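Long-range contact in glycosyltransferase Gtf1 (Streptococcus gordonii, PDB 5E9T), which belongs to the GT-B glycosyltransferases, carries an extended beta-sheet domain besides its nucleotide-binding-type folds, and is found in complex with the stabilizing protein Gtf2: residues G90-S95 and Y104-D109. The protein carries 1 engineered substitution. Residues are numbered along the deposited sequence; the frame is centred on the assembly and turned at random.
Sequences GQPERS and YFYPQD
Gly90 sets its carbonyl carbon at the edge of the Tyr106 ring, Gly90 C lying 3.8 Å from Tyr106 CE2, in the loop that leads into strand 94-98. The next carbonyl, Gln91 O, takes a weak, bent hydrogen bond from Gln108 NE2 at 3.0 Å. Gln108 can reach back because CG sits between its own backbone N and carbonyl carbon (chi1 43°) and the chain folds again at chi2. Pro92 lies alongside Tyr106 and over one face of its ring, a CH-pi contact with CB 4.0 Å from the ring centroid. The same CB meets Tyr104 CB, so the proline touches both tyrosines of the strand, and Leu85 of helix 81-86 packs on all three. Glu93 N gives a weak hydrogen bond to Phe105 O, while Glu93 CB rests on Pro107 CD at 3.7 Å. At Arg94 the link is straighter: Phe105 N donates to Arg94 O over 3.2 Å with an N-H...O angle of 168°. The Arg94 side chain bends at chi3 and lays its guanidinium flat on the Phe105 ring, planes 5° apart and CZ 3.9 Å above the ring centre, a cation-pi stack on the face of the sheet turned away from helix 81-86. Ser95 CB touches the Tyr104 ring on the other face of the sheet. The arrangement is the open end of an antiparallel beta hairpin, strands 94-98 and 101-106, which forms one margin, within this chain, of the antiparallel sheet in the GtfA extended beta-sheet domain.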
ATOM      1  N   GLY A  90      13.072  34.577  30.226  1.00 50.55           N
ATOM      2  CA  GLY A  90      12.391  35.109  31.390  1.00 52.56           C
ATOM      3  C   GLY A  90      12.940  34.521  32.674  1.00 59.90           C
ATOM      4  O   GLY A  90      13.834  33.668  32.683  1.00 70.18           O
ATOM      5  N   GLN A  91      12.393  35.009  33.787  1.00 58.75           N
ATOM      6  CA  GLN A  91      12.669  34.386  35.065  1.00 54.99           C
ATOM      7  C   GLN A  91      11.358  34.001  35.741  1.00 45.70           C
ATOM      8  O   GLN A  91      10.404  34.787  35.733  1.00 42.25           O
ATOM      9  CB  GLN A  91      13.471  35.325  35.983  1.00 59.88           C
ATOM     10  CG  GLN A  91      14.900  35.584  35.527  1.00 74.34           C
ATOM     11  CD  GLN A  91      15.837  34.446  35.855  1.00 91.32           C
ATOM     12  OE1 GLN A  91      16.326  33.755  34.962  1.00 98.47           O
ATOM     13  NE2 GLN A  91      16.113  34.256  37.138  1.00 96.36           N
ATOM     14  N   PRO A  92      11.280  32.813  36.334  1.00 39.47           N
ATOM     15  CA  PRO A  92      10.020  32.384  36.948  1.00 37.12           C
ATOM     16  C   PRO A  92       9.777  33.069  38.282  1.00 37.92           C
ATOM     17  O   PRO A  92      10.696  33.263  39.083  1.00 37.14           O
ATOM     18  CB  PRO A  92      10.207  30.872  37.114  1.00 34.94           C
ATOM     19  CG  PRO A  92      11.680  30.700  37.256  1.00 32.70           C
ATOM     20  CD  PRO A  92      12.323  31.775  36.419  1.00 33.20           C
ATOM     21  N   GLU A  93       8.513  33.425  38.519  1.00 43.04           N
ATOM     22  CA  GLU A  93       8.132  34.034  39.789  1.00 51.50           C
ATOM     23  C   GLU A  93       8.213  33.022  40.921  1.00 57.38           C
ATOM     24  O   GLU A  93       8.786  33.295  41.981  1.00 65.08           O
ATOM     25  CB  GLU A  93       6.715  34.594  39.691  1.00 62.87           C
ATOM     26  CG  GLU A  93       6.556  36.003  40.212  1.00 73.84           C
ATOM     27  CD  GLU A  93       6.196  36.973  39.110  1.00 81.94           C
ATOM     28  OE1 GLU A  93       4.992  37.257  38.936  1.00 85.50           O
ATOM     29  OE2 GLU A  93       7.118  37.438  38.405  1.00 81.73           O
ATOM     30  N   ARG A  94       7.656  31.840  40.701  1.00 58.54           N
ATOM     31  CA  ARG A  94       7.430  30.866  41.750  1.00 57.01           C
ATOM     32  C   ARG A  94       7.868  29.498  41.253  1.00 63.91           C
ATOM     33  O   ARG A  94       8.007  29.260  40.051  1.00 72.27           O
ATOM     34  CB  ARG A  94       5.950  30.842  42.140  1.00 56.84           C
ATOM     35  CG  ARG A  94       5.076  31.187  40.945  1.00 64.94           C
ATOM     36  CD  ARG A  94       3.598  31.132  41.245  1.00 63.46           C
ATOM     37  NE  ARG A  94       3.202  29.842  41.785  1.00 59.46           N
ATOM     38  CZ  ARG A  94       1.986  29.324  41.693  1.00 67.61           C
ATOM     39  NH1 ARG A  94       1.014  29.979  41.074  1.00 78.81           N
ATOM     40  NH2 ARG A  94       1.736  28.133  42.225  1.00 69.84           N
ATOM     41  N   SER A  95       8.088  28.597  42.200  1.00 64.59           N
ATOM     42  CA  SER A  95       8.384  27.212  41.890  1.00 58.62           C
ATOM     43  C   SER A  95       7.408  26.308  42.632  1.00 61.07           C
ATOM     44  O   SER A  95       6.797  26.697  43.631  1.00 65.10           O
ATOM     45  CB  SER A  95       9.830  26.852  42.256  1.00 57.18           C
ATOM     46  OG  SER A  95       9.874  25.846  43.249  1.00 64.64           O
ATOM     47  N   TYR A 104       7.793  25.345  37.158  1.00 35.76           N
ATOM     48  CA  TYR A 104       8.229  26.732  37.226  1.00 35.25           C
ATOM     49  C   TYR A 104       7.195  27.594  36.521  1.00 42.55           C
ATOM     50  O   TYR A 104       6.788  27.281  35.398  1.00 49.91           O
ATOM     51  CB  TYR A 104       9.600  26.925  36.579  1.00 31.16           C
ATOM     52  CG  TYR A 104      10.747  26.312  37.347  1.00 26.33           C
ATOM     53  CD1 TYR A 104      11.211  26.892  38.516  1.00 23.97           C
ATOM     54  CD2 TYR A 104      11.376  25.164  36.892  1.00 23.50           C
ATOM     55  CE1 TYR A 104      12.262  26.341  39.215  1.00 27.92           C
ATOM     56  CE2 TYR A 104      12.428  24.606  37.583  1.00 23.32           C
ATOM     57  CZ  TYR A 104      12.866  25.197  38.744  1.00 27.94           C
ATOM     58  OH  TYR A 104      13.917  24.644  39.438  1.00 34.32           O
ATOM     59  N   PHE A 105       6.785  28.680  37.166  1.00 36.61           N
ATOM     60  CA  PHE A 105       5.672  29.491  36.696  1.00 35.83           C
ATOM     61  C   PHE A 105       6.161  30.835  36.172  1.00 38.92           C
ATOM     62  O   PHE A 105       7.040  31.465  36.767  1.00 35.38           O
ATOM     63  CB  PHE A 105       4.651  29.708  37.812  1.00 35.18           C
ATOM     64  CG  PHE A 105       3.913  28.465  38.207  1.00 33.87           C
ATOM     65  CD1 PHE A 105       4.527  27.496  38.985  1.00 32.24           C
ATOM     66  CD2 PHE A 105       2.603  28.266  37.805  1.00 31.61           C
ATOM     67  CE1 PHE A 105       3.848  26.348  39.351  1.00 36.35           C
ATOM     68  CE2 PHE A 105       1.918  27.124  38.168  1.00 33.82           C
ATOM     69  CZ  PHE A 105       2.542  26.162  38.943  1.00 38.48           C
ATOM     70  N   TYR A 106       5.575  31.271  35.060  1.00 39.59           N
ATOM     71  CA  TYR A 106       5.892  32.550  34.427  1.00 30.98           C
ATOM     72  C   TYR A 106       4.591  33.320  34.233  1.00 29.74           C
ATOM     73  O   TYR A 106       4.084  33.434  33.111  1.00 33.99           O
ATOM     74  CB  TYR A 106       6.610  32.346  33.090  1.00 25.84           C
ATOM     75  CG  TYR A 106       7.949  31.639  33.171  1.00 31.54           C
ATOM     76  CD1 TYR A 106       8.027  30.261  33.333  1.00 35.04           C
ATOM     77  CD2 TYR A 106       9.134  32.349  33.056  1.00 34.90           C
ATOM     78  CE1 TYR A 106       9.253  29.616  33.397  1.00 31.80           C
ATOM     79  CE2 TYR A 106      10.361  31.713  33.117  1.00 32.11           C
ATOM     80  CZ  TYR A 106      10.415  30.349  33.287  1.00 30.71           C
ATOM     81  OH  TYR A 106      11.637  29.719  33.347  1.00 37.20           O
ATOM     82  N   PRO A 107       4.024  33.869  35.312  1.00 34.04           N
ATOM     83  CA  PRO A 107       2.695  34.492  35.196  1.00 40.56           C
ATOM     84  C   PRO A 107       2.670  35.689  34.272  1.00 48.61           C
ATOM     85  O   PRO A 107       1.614  35.998  33.705  1.00 49.33           O
ATOM     86  CB  PRO A 107       2.359  34.898  36.640  1.00 38.82           C
ATOM     87  CG  PRO A 107       3.394  34.237  37.508  1.00 41.29           C
ATOM     88  CD  PRO A 107       4.602  34.040  36.654  1.00 40.53           C
ATOM     89  N   GLN A 108       3.804  36.375  34.109  1.00 53.11           N
ATOM     90  CA  GLN A 108       3.844  37.550  33.248  1.00 64.40           C
ATOM     91  C   GLN A 108       3.334  37.227  31.849  1.00 68.05           C
ATOM     92  O   GLN A 108       2.627  38.032  31.233  1.00 67.00           O
ATOM     93  CB  GLN A 108       5.267  38.118  33.192  1.00 76.32           C
ATOM     94  CG  GLN A 108       6.388  37.084  33.039  1.00 84.62           C
ATOM     95  CD  GLN A 108       6.824  36.473  34.362  1.00 86.08           C
ATOM     96  OE1 GLN A 108       6.154  36.627  35.382  1.00 91.54           O
ATOM     97  NE2 GLN A 108       7.961  35.786  34.349  1.00 83.63           N
ATOM     98  N   ASP A 109       3.697  36.057  31.323  1.00 69.18           N
ATOM     99  CA  ASP A 109       3.236  35.613  30.015  1.00 66.06           C
ATOM    100  C   ASP A 109       2.100  34.593  30.056  1.00 59.55           C
ATOM    101  O   ASP A 109       1.578  34.247  28.994  1.00 62.35           O
ATOM    102  CB  ASP A 109       4.416  35.034  29.233  1.00 70.40           C
ATOM    103  CG  ASP A 109       5.677  35.848  29.420  1.00 75.98           C
ATOM    104  OD1 ASP A 109       5.620  37.080  29.218  1.00 79.19           O
ATOM    105  OD2 ASP A 109       6.716  35.263  29.793  1.00 77.28           O
TER